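Local coordinates for protein proline dehydrogenase (Bradyrhizobium japonicum USDA 110, PDB 3HAZ) that probably oxidises proline to glutamate in two steps, combining an FAD-dependent proline dehydrogenase with an NAD+-dependent aldehyde dehydrogenase in one chain, at residues R209-Y214 with L263-Q268; V556-A561 with A708-T713; A796-F801 with E886-I891. One frame throughout, in Å; residues are numbered along the deposited sequence.

The three contacts lie far apart, and each binds a different pair of elements. Contact 1 belongs to the proline dehydrogenase barrel, where it joins two helices; contacts 2 and 3 belong to the aldehyde dehydrogenase part, their centres about 37 Å apart. Contact 3 is buried beside the bound NAD, whereas contacts 1 and 2 are partly buried, mixing core residues with others that are partly exposed. Chemistry follows place. Contact 1 rests on a leucine between two aromatic side chains, with one carboxylate at a ring edge, and contact 2 on a tyrosine against helical alanines. Contact 3 is polar: an arginine, carbonyls and a water stand behind the glutamate and phenylalanine that meet the cofactor.

Contact 1 (R209-Y214 with L263-Q268); sequences RYFDAY and LLDLAQ
F211 reaches across to L266 and D265, the first of two aromatic residues by which the helix segment 209-214 meets the helix segment 263-268. Its CG is anti to the backbone N (chi1 175°), and this turn swings the ring into the space between the helices. There one face receives L266, whose CD2 stands 3.9 Å from the centroid of the F211 ring, 21° off the normal, a CH-pi contact over the face. L266 CG adds a second touch at the rim, 3.6 Å from F211 CE1. A different neighbour takes the edge: D265 OD2 comes to 3.3 Å from F211 CZ, near the ring plane, with the carboxylate steeply inclined to the ring. D265 also forms a salt bridge through OD1 to R269, one turn further along its own helix.

One turn on, Y214 meets the other branch of the same leucine, with Y214 CD2 3.5 Å from L266 CD1. The tyrosine suits a buried place because its hydroxyl is satisfied beyond the contact, by the backbone N of K239. Here the backbones come nearest, the CA atoms of Y214 and L266 being 7.3 Å apart.

The segment axes run almost parallel, at 12° and 10.6 Å, as befits neighbouring outer helices of a TIM barrel: helix 204-223 follows barrel strand 193-196, and helix 252-272 follows the adjacent strand 235-238. A242 and L243 of helix 240-243 touch Y214, and L243 also touches F211.

No hydrogen bond crosses between the segments, so a forked leucine fitted to two rings supplies the apolar adhesion. The carboxylate lies at the electropositive C-H rim of F211, and not over its pi face, an arrangement that is probably mildly attractive.

Contact 2 (V556-A561 with A708-T713); sequences VAAARA and ALYLVT
The helix segment 556-561 passes close to the start of strand 709-711, with the CA atoms of A559 and A708 5.7 Å apart, and the contact itself is made by Y710 against A558 and A559. Y710 points from the strand toward the helix. Its CG lies anti to the carbonyl carbon (chi1 -64°), which carries the ring across to the helix, where it meets the backbone obliquely. The outer end of the ring meets A558, whose CB is 3.5 Å from Y710 CZ. One side of the ring, CD1 and CE1, meets the next residue: A559 CB is 4.0 Å from Y710 CD1, and A559 N is 3.6 Å from Y710 CE1.

Strand 709-711 runs parallel to strand 679-683 in the Rossmann-type NAD-binding region of the aldehyde dehydrogenase fold, and Y710 bonds through its backbone to V680 and A682. Helix 549-567 packs against these two strands, and A559 also touches V681 and gives its carbonyl to the hydroxyl of S679.

Alanine suits both helical positions because its small methyl lets a broad ring approach the backbone itself. Tyrosine, in turn, is long enough to span two successive residues, its phenol oxygen lying 3.5 Å from A558 CB.

Contact 3 (A796-F801 with E886-I891); sequences ALRLLF and EVFGPI. With NAD (nicotinamide-adenine-dinucleotide), chain D.
The guanidinium of R798 is sandwiched between a carbonyl and a methyl: V887 O stands 3.3 Å above one face, toward the rim, while A796 CB lies over the centre of the opposite face. V887 O is therefore poorly placed to accept a hydrogen bond from R798. Residues 886-890 form the Glu-Val-Phe-Gly-Pro loop of the aldehyde dehydrogenase fold, folded here through inverse gamma turns centred on F888 and P890. In this conformation G889 O lies at the edge of the guanidinium, 2.9 Å from R798 NH2. G889 fits because a CB would clash with the ring of P890.

R798 starts from strand 797-803, and its chain bends at chi2 (-65°), bringing the guanidinium round to the loop. R798 NH1 bonds to the carbonyl of G791. R798 NE donates to water 1 at 3.1 Å, and that water is hydrogen-bonded to E886 OE2 at 2.7 Å, so arginine and glutamate are joined through solvent without a direct salt bridge. A leucine in place of R798 removes the donors to water 1 and to the carbonyl of G791, and would probably leave the E886 carboxylate less firmly positioned.

That carboxylate hydrogen-bonds the cofactor. E886, extended beyond CG, meets the nicotinamide ribose with both oxygens: NAD O3D donates to E886 OE1 at 2.6 Å, and NAD O2D to E886 OE2 at 2.9 Å. A glutamate suits a diol in this way, one oxygen for each hydroxyl. OE2 is fixed further by the backbone N of G763.

F888 fills the angle between arginine and ribose. R798 NH1 approaches F888 CD1 obliquely at 3.4 Å, the two planes 54° apart, while C5D of the NAD lies over one face of the ring and F888 CE1 comes to 3.5 Å from NAD O2D.

Contact 1 (R209-Y214 with L263-Q268)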
loop_
_atom_site.group_PDB
_atom_site.type_symbol
_atom_site.label_atom_id
_atom_site.label_comp_id
_atom_site.label_asym_id
_atom_site.label_seq_id
_atom_site.Cartn_x
_atom_site.Cartn_y
_atom_site.Cartn_z
ATOM N N ARG A 209 15.204 56.622 24.635
ATOM C CA ARG A 209 14.347 57.149 23.583
ATOM C C ARG A 209 12.923 56.640 23.766
ATOM O O ARG A 209 11.967 57.399 23.663
ATOM C CB ARG A 209 14.873 56.745 22.207
ATOM C CG ARG A 209 13.939 57.120 21.077
ATOM C CD ARG A 209 14.617 56.960 19.731
ATOM N NE ARG A 209 14.973 55.570 19.469
ATOM C CZ ARG A 209 14.111 54.653 19.049
ATOM N NH1 ARG A 209 12.836 54.978 18.851
ATOM N NH2 ARG A 209 14.522 53.412 18.831
ATOM N N TYR A 210 12.787 55.344 24.034
ATOM C CA TYR A 210 11.465 54.757 24.228
ATOM C C TYR A 210 10.792 55.321 25.464
ATOM O O TYR A 210 9.599 55.616 25.439
ATOM C CB TYR A 210 11.540 53.229 24.338
ATOM C CG TYR A 210 11.829 52.530 23.035
ATOM C CD1 TYR A 210 11.029 52.749 21.921
ATOM C CD2 TYR A 210 12.898 51.636 22.920
ATOM C CE1 TYR A 210 11.282 52.106 20.723
ATOM C CE2 TYR A 210 13.156 50.983 21.730
ATOM C CZ TYR A 210 12.342 51.222 20.634
ATOM O OH TYR A 210 12.589 50.578 19.445
ATOM N N PHE A 211 11.553 55.449 26.551
ATOM C CA PHE A 211 11.041 56.104 27.754
ATOM C C PHE A 211 10.500 57.492 27.414
ATOM O O PHE A 211 9.378 57.832 27.782
ATOM C CB PHE A 211 12.115 56.215 28.846
ATOM C CG PHE A 211 11.667 56.995 30.050
ATOM C CD1 PHE A 211 11.148 56.348 31.159
ATOM C CD2 PHE A 211 11.739 58.384 30.061
ATOM C CE1 PHE A 211 10.718 57.075 32.266
ATOM C CE2 PHE A 211 11.314 59.113 31.163
ATOM C CZ PHE A 211 10.800 58.460 32.266
ATOM N N ASP A 212 11.305 58.285 26.709
ATOM C CA ASP A 212 10.906 59.639 26.330
ATOM C C ASP A 212 9.660 59.634 25.446
ATOM O O ASP A 212 8.759 60.449 25.631
ATOM C CB ASP A 212 12.053 60.363 25.618
ATOM C CG ASP A 212 13.230 60.644 26.538
ATOM O OD1 ASP A 212 13.060 60.582 27.774
ATOM O OD2 ASP A 212 14.330 60.926 26.021
ATOM N N ALA A 213 9.611 58.717 24.487
ATOM C CA ALA A 213 8.442 58.603 23.615
ATOM C C ALA A 213 7.165 58.309 24.406
ATOM O O ALA A 213 6.122 58.938 24.177
ATOM C CB ALA A 213 8.667 57.542 22.530
ATOM N N TYR A 214 7.241 57.356 25.332
ATOM C CA TYR A 214 6.096 57.058 26.191
ATOM C C TYR A 214 5.696 58.300 26.983
ATOM O O TYR A 214 4.519 58.634 27.073
ATOM C CB TYR A 214 6.421 55.946 27.193
ATOM C CG TYR A 214 6.588 54.553 26.618
ATOM C CD1 TYR A 214 5.691 54.041 25.688
ATOM C CD2 TYR A 214 7.627 53.729 27.052
ATOM C CE1 TYR A 214 5.847 52.746 25.176
ATOM C CE2 TYR A 214 7.789 52.441 26.555
ATOM C CZ TYR A 214 6.901 51.957 25.615
ATOM O OH TYR A 214 7.064 50.681 25.132
ATOM N N LEU A 263 9.818 52.463 34.897
ATOM C CA LEU A 263 8.406 52.117 34.743
ATOM C C LEU A 263 7.558 52.886 35.744
ATOM O O LEU A 263 6.423 53.255 35.453
ATOM C CB LEU A 263 8.178 50.613 34.943
ATOM C CG LEU A 263 6.774 50.115 34.566
ATOM C CD1 LEU A 263 6.527 50.262 33.065
ATOM C CD2 LEU A 263 6.534 48.673 35.007
ATOM N N LEU A 264 8.111 53.109 36.931
ATOM C CA LEU A 264 7.414 53.880 37.955
ATOM C C LEU A 264 7.200 55.328 37.505
ATOM O O LEU A 264 6.108 55.871 37.643
ATOM C CB LEU A 264 8.186 53.845 39.279
ATOM C CG LEU A 264 7.553 54.648 40.415
ATOM C CD1 LEU A 264 6.098 54.256 40.611
ATOM C CD2 LEU A 264 8.337 54.479 41.711
ATOM N N ASP A 265 8.249 55.942 36.969
ATOM C CA ASP A 265 8.176 57.313 36.470
ATOM C C ASP A 265 7.066 57.445 35.430
ATOM O O ASP A 265 6.254 58.374 35.480
ATOM C CB ASP A 265 9.527 57.725 35.875
ATOM C CG ASP A 265 9.597 59.205 35.516
ATOM O OD1 ASP A 265 8.548 59.877 35.448
ATOM O OD2 ASP A 265 10.719 59.699 35.297
ATOM N N LEU A 266 7.025 56.506 34.492
ATOM C CA LEU A 266 5.990 56.523 33.464
ATOM C C LEU A 266 4.580 56.318 34.045
ATOM O O LEU A 266 3.645 57.001 33.649
ATOM C CB LEU A 266 6.292 55.502 32.369
ATOM C CG LEU A 266 7.499 55.776 31.458
ATOM C CD1 LEU A 266 7.690 54.634 30.449
ATOM C CD2 LEU A 266 7.371 57.119 30.733
ATOM N N ALA A 267 4.437 55.392 34.989
ATOM C CA ALA A 267 3.149 55.150 35.645
ATOM C C ALA A 267 2.652 56.397 36.383
ATOM O O ALA A 267 1.464 56.714 36.354
ATOM C CB ALA A 267 3.261 53.976 36.617
ATOM N N GLN A 268 3.571 57.093 37.046
ATOM C CA GLN A 268 3.245 58.318 37.762
ATOM C C GLN A 268 2.741 59.395 36.799
ATOM O O GLN A 268 1.802 60.125 37.102
ATOM C CB GLN A 268 4.461 58.825 38.534
ATOM C CG GLN A 268 4.971 57.873 39.630
ATOM C CD GLN A 268 6.231 58.396 40.308
ATOM O OE1 GLN A 268 6.930 59.253 39.759
ATOM N NE2 GLN A 268 6.522 57.891 41.507
#

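Contact 2 (V556-A561 with A708-T713)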
loop_
_atom_site.group_PDB
_atom_site.type_symbol
_atom_site.label_atom_id
_atom_site.label_comp_id
_atom_site.label_asym_id
_atom_site.label_seq_id
_atom_site.Cartn_x
_atom_site.Cartn_y
_atom_site.Cartn_z
ATOM N N VAL A 556 50.109 4.128 20.969
ATOM C CA VAL A 556 49.791 3.708 19.607
ATOM C C VAL A 556 49.901 2.193 19.471
ATOM O O VAL A 556 49.036 1.547 18.879
ATOM C CB VAL A 556 50.704 4.395 18.567
ATOM C CG1 VAL A 556 50.389 3.894 17.166
ATOM C CG2 VAL A 556 50.537 5.899 18.633
ATOM N N ALA A 557 50.970 1.626 20.020
ATOM C CA ALA A 557 51.155 0.181 19.957
ATOM C C ALA A 557 49.994 -0.527 20.646
ATOM O O ALA A 557 49.465 -1.510 20.132
ATOM C CB ALA A 557 52.489 -0.222 20.589
ATOM N N ALA A 558 49.594 -0.016 21.807
ATOM C CA ALA A 558 48.491 -0.602 22.557
ATOM C C ALA A 558 47.159 -0.460 21.804
ATOM O O ALA A 558 46.364 -1.401 21.739
ATOM C CB ALA A 558 48.400 0.026 23.938
ATOM N N ALA A 559 46.923 0.720 21.237
ATOM C CA ALA A 559 45.737 0.938 20.419
ATOM C C ALA A 559 45.751 -0.002 19.222
ATOM O O ALA A 559 44.731 -0.584 18.871
ATOM C CB ALA A 559 45.660 2.393 19.958
ATOM N N ARG A 560 46.919 -0.153 18.604
ATOM C CA ARG A 560 47.078 -1.040 17.452
ATOM C C ARG A 560 46.682 -2.483 17.768
ATOM O O ARG A 560 46.032 -3.151 16.961
ATOM C CB ARG A 560 48.517 -0.991 16.937
ATOM C CG ARG A 560 48.772 -1.884 15.737
ATOM C CD ARG A 560 49.971 -1.399 14.935
ATOM N NE ARG A 560 50.074 -2.063 13.635
ATOM C CZ ARG A 560 51.016 -2.946 13.319
ATOM N NH1 ARG A 560 51.032 -3.500 12.113
ATOM N NH2 ARG A 560 51.946 -3.271 14.205
ATOM N N ALA A 561 47.072 -2.960 18.945
ATOM C CA ALA A 561 46.719 -4.311 19.368
ATOM C C ALA A 561 45.218 -4.466 19.600
ATOM O O ALA A 561 44.652 -5.542 19.382
ATOM C CB ALA A 561 47.490 -4.697 20.623
ATOM N N ALA A 708 40.721 0.000 23.132
ATOM C CA ALA A 708 40.276 0.689 21.925
ATOM C C ALA A 708 40.481 2.204 21.991
ATOM O O ALA A 708 40.395 2.889 20.973
ATOM C CB ALA A 708 38.809 0.371 21.641
ATOM N N LEU A 709 40.754 2.724 23.184
ATOM C CA LEU A 709 40.812 4.172 23.377
ATOM C C LEU A 709 41.853 4.595 24.411
ATOM O O LEU A 709 41.747 4.235 25.583
ATOM C CB LEU A 709 39.434 4.702 23.796
ATOM C CG LEU A 709 39.343 6.188 24.160
ATOM C CD1 LEU A 709 39.662 7.069 22.956
ATOM C CD2 LEU A 709 37.963 6.522 24.718
ATOM N N TYR A 710 42.841 5.374 23.976
ATOM C CA TYR A 710 43.881 5.873 24.871
ATOM C C TYR A 710 44.003 7.392 24.829
ATOM O O TYR A 710 43.963 7.999 23.760
ATOM C CB TYR A 710 45.238 5.235 24.543
ATOM C CG TYR A 710 45.260 3.741 24.770
ATOM C CD1 TYR A 710 44.716 2.874 23.834
ATOM C CD2 TYR A 710 45.812 3.200 25.923
ATOM C CE1 TYR A 710 44.728 1.508 24.034
ATOM C CE2 TYR A 710 45.824 1.825 26.136
ATOM C CZ TYR A 710 45.279 0.989 25.185
ATOM O OH TYR A 710 45.278 -0.376 25.378
ATOM N N LEU A 711 44.160 7.995 26.001
ATOM C CA LEU A 711 44.397 9.428 26.093
ATOM C C LEU A 711 45.882 9.706 26.292
ATOM O O LEU A 711 46.503 9.165 27.205
ATOM C CB LEU A 711 43.614 10.032 27.255
ATOM C CG LEU A 711 43.611 11.559 27.279
ATOM C CD1 LEU A 711 42.632 12.088 26.234
ATOM C CD2 LEU A 711 43.255 12.075 28.665
ATOM N N VAL A 712 46.445 10.546 25.430
ATOM C CA VAL A 712 47.816 11.009 25.586
ATOM C C VAL A 712 47.819 12.530 25.659
ATOM O O VAL A 712 47.389 13.198 24.721
ATOM C CB VAL A 712 48.696 10.565 24.409
ATOM C CG1 VAL A 712 50.058 11.226 24.487
ATOM C CG2 VAL A 712 48.833 9.048 24.391
ATOM N N THR A 713 48.292 13.077 26.773
ATOM C CA THR A 713 48.338 14.527 26.938
ATOM C C THR A 713 49.722 15.104 26.662
ATOM O O THR A 713 50.734 14.407 26.762
ATOM C CB THR A 713 47.895 14.963 28.347
ATOM O OG1 THR A 713 48.747 14.352 29.327
ATOM C CG2 THR A 713 46.444 14.563 28.597
#

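Contact 3 (A796-F801 with E886-I891)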
loop_
_atom_site.group_PDB
_atom_site.type_symbol
_atom_site.label_atom_id
_atom_site.label_comp_id
_atom_site.label_asym_id
_atom_site.label_seq_id
_atom_site.Cartn_x
_atom_site.Cartn_y
_atom_site.Cartn_z
ATOM N N ALA A 796 32.618 32.056 14.269
ATOM C CA ALA A 796 32.332 33.428 14.690
ATOM C C ALA A 796 32.446 34.441 13.566
ATOM O O ALA A 796 33.302 34.326 12.680
ATOM C CB ALA A 796 33.237 33.841 15.855
ATOM N N LEU A 797 31.573 35.442 13.622
ATOM C CA LEU A 797 31.607 36.551 12.684
ATOM C C LEU A 797 32.844 37.418 12.916
ATOM O O LEU A 797 33.088 37.881 14.033
ATOM C CB LEU A 797 30.341 37.391 12.831
ATOM C CG LEU A 797 30.289 38.674 11.995
ATOM C CD1 LEU A 797 30.424 38.368 10.497
ATOM C CD2 LEU A 797 28.998 39.406 12.280
ATOM N N ARG A 798 33.619 37.640 11.855
ATOM C CA ARG A 798 34.821 38.463 11.937
ATOM C C ARG A 798 34.697 39.714 11.071
ATOM O O ARG A 798 35.326 40.736 11.353
ATOM C CB ARG A 798 36.065 37.664 11.518
ATOM C CG ARG A 798 36.149 36.270 12.121
ATOM C CD ARG A 798 36.300 36.331 13.632
ATOM N NE ARG A 798 36.611 35.024 14.212
ATOM C CZ ARG A 798 36.660 34.786 15.521
ATOM N NH1 ARG A 798 36.953 33.574 15.969
ATOM N NH2 ARG A 798 36.407 35.763 16.385
ATOM N N LEU A 799 33.886 39.633 10.020
ATOM C CA LEU A 799 33.800 40.725 9.059
ATOM C C LEU A 799 32.368 41.018 8.611
ATOM O O LEU A 799 31.773 40.240 7.873
ATOM C CB LEU A 799 34.675 40.421 7.843
ATOM C CG LEU A 799 34.762 41.529 6.796
ATOM C CD1 LEU A 799 35.177 42.836 7.451
ATOM C CD2 LEU A 799 35.741 41.139 5.696
ATOM N N LEU A 800 31.822 42.150 9.048
ATOM C CA LEU A 800 30.477 42.551 8.638
ATOM C C LEU A 800 30.517 43.505 7.452
ATOM O O LEU A 800 31.151 44.556 7.523
ATOM C CB LEU A 800 29.729 43.217 9.800
ATOM C CG LEU A 800 28.364 43.849 9.488
ATOM C CD1 LEU A 800 27.315 42.802 9.084
ATOM C CD2 LEU A 800 27.879 44.644 10.683
ATOM N N PHE A 801 29.845 43.128 6.365
ATOM C CA PHE A 801 29.595 44.042 5.254
ATOM C C PHE A 801 28.175 44.590 5.408
ATOM O O PHE A 801 27.223 43.824 5.543
ATOM C CB PHE A 801 29.711 43.324 3.909
ATOM C CG PHE A 801 31.099 42.849 3.571
ATOM C CD1 PHE A 801 31.987 43.675 2.890
ATOM C CD2 PHE A 801 31.504 41.560 3.896
ATOM C CE1 PHE A 801 33.252 43.231 2.551
ATOM C CE2 PHE A 801 32.772 41.115 3.568
ATOM C CZ PHE A 801 33.647 41.948 2.892
ATOM N N GLU A 886 42.675 35.260 10.732
ATOM C CA GLU A 886 41.661 34.930 11.715
ATOM C C GLU A 886 42.160 35.401 13.079
ATOM O O GLU A 886 43.193 34.939 13.563
ATOM C CB GLU A 886 41.415 33.421 11.742
ATOM C CG GLU A 886 40.312 32.978 12.709
ATOM C CD GLU A 886 40.324 31.472 12.965
ATOM O OE1 GLU A 886 41.426 30.912 13.141
ATOM O OE2 GLU A 886 39.238 30.852 12.992
ATOM N N VAL A 887 41.440 36.333 13.689
ATOM C CA VAL A 887 41.781 36.796 15.029
ATOM C C VAL A 887 40.762 36.213 15.998
ATOM O O VAL A 887 39.580 36.567 15.962
ATOM C CB VAL A 887 41.783 38.337 15.104
ATOM C CG1 VAL A 887 42.455 38.811 16.391
ATOM C CG2 VAL A 887 42.504 38.909 13.898
ATOM N N PHE A 888 41.226 35.314 16.860
ATOM C CA PHE A 888 40.332 34.425 17.602
ATOM C C PHE A 888 39.818 35.051 18.899
ATOM O O PHE A 888 40.104 34.565 19.991
ATOM C CB PHE A 888 41.030 33.076 17.876
ATOM C CG PHE A 888 40.092 31.892 17.866
ATOM C CD1 PHE A 888 39.485 31.485 16.688
ATOM C CD2 PHE A 888 39.815 31.195 19.033
ATOM C CE1 PHE A 888 38.612 30.407 16.670
ATOM C CE2 PHE A 888 38.946 30.113 19.028
ATOM C CZ PHE A 888 38.340 29.719 17.844
ATOM N N GLY A 889 39.048 36.128 18.772
ATOM C CA GLY A 889 38.530 36.830 19.932
ATOM C C GLY A 889 37.329 37.695 19.608
ATOM O O GLY A 889 36.813 37.657 18.487
ATOM N N PRO A 890 36.880 38.489 20.591
ATOM C CA PRO A 890 35.670 39.321 20.484
ATOM C C PRO A 890 35.925 40.572 19.653
ATOM O O PRO A 890 35.722 41.671 20.152
ATOM C CB PRO A 890 35.403 39.758 21.932
ATOM C CG PRO A 890 36.556 39.234 22.774
ATOM C CD PRO A 890 37.619 38.730 21.842
ATOM N N ILE A 891 36.354 40.414 18.407
ATOM C CA ILE A 891 36.774 41.561 17.619
ATOM C C ILE A 891 36.087 41.614 16.262
ATOM O O ILE A 891 36.420 40.854 15.349
ATOM C CB ILE A 891 38.308 41.589 17.447
ATOM C CG1 ILE A 891 38.983 41.544 18.823
ATOM C CG2 ILE A 891 38.735 42.833 16.662
ATOM C CD1 ILE A 891 40.476 41.305 18.771
HETATM P PA NAD D . 45.972 24.716 17.287
HETATM O O1A NAD D . 46.449 24.546 15.727
HETATM O O2A NAD D . 46.776 25.761 17.942
HETATM O O5B NAD D . 46.211 23.248 18.045
HETATM C C5B NAD D . 45.090 22.409 18.291
HETATM C C4B NAD D . 45.526 20.970 18.605
HETATM O O4B NAD D . 46.630 20.450 17.770
HETATM C C3B NAD D . 46.084 20.737 20.068
HETATM O O3B NAD D . 45.597 19.683 20.841
HETATM C C2B NAD D . 47.584 20.908 19.845
HETATM O O2B NAD D . 48.483 20.706 20.913
HETATM C C1B NAD D . 47.747 20.147 18.602
HETATM N N9A NAD D . 48.998 20.497 17.914
HETATM C C8A NAD D . 49.683 21.667 17.988
HETATM N N7A NAD D . 50.830 21.556 17.148
HETATM C C5A NAD D . 50.817 20.271 16.559
HETATM C C6A NAD D . 51.685 19.642 15.673
HETATM N N6A NAD D . 52.861 20.350 15.193
HETATM N N1A NAD D . 51.432 18.376 15.255
HETATM C C2A NAD D . 50.310 17.707 15.714
HETATM N N3A NAD D . 49.455 18.323 16.587
HETATM C C4A NAD D . 49.711 19.609 17.011
HETATM O O3 NAD D . 44.333 25.067 17.371
HETATM P PN NAD D . 43.689 25.674 18.790
HETATM O O1N NAD D . 44.602 26.974 19.290
HETATM O O2N NAD D . 43.682 24.632 19.818
HETATM O O5D NAD D . 42.122 26.184 18.528
HETATM C C5D NAD D . 41.880 27.346 17.747
HETATM C C4D NAD D . 41.753 27.037 16.240
HETATM O O4D NAD D . 41.009 25.794 15.875
HETATM C C3D NAD D . 41.188 28.133 15.237
HETATM O O3D NAD D . 41.988 28.559 14.160
HETATM C C2D NAD D . 39.795 27.535 14.943
HETATM O O2D NAD D . 38.907 28.155 14.033
HETATM C C1D NAD D . 40.113 26.101 14.827
HETATM N N1N NAD D . 38.874 25.337 15.019
HETATM C C2N NAD D . 38.114 24.965 13.894
HETATM C C3N NAD D . 36.871 24.222 14.078
HETATM C C7N NAD D . 36.047 23.805 12.847
HETATM O O7N NAD D . 35.166 23.033 12.976
HETATM N N7N NAD D . 36.439 24.249 11.524
HETATM C C4N NAD D . 36.413 23.869 15.444
HETATM C C5N NAD D . 37.170 24.236 16.559
HETATM C C6N NAD D . 38.432 24.988 16.377
HETATM O O HOH W 1 36.918 32.152 13.229
#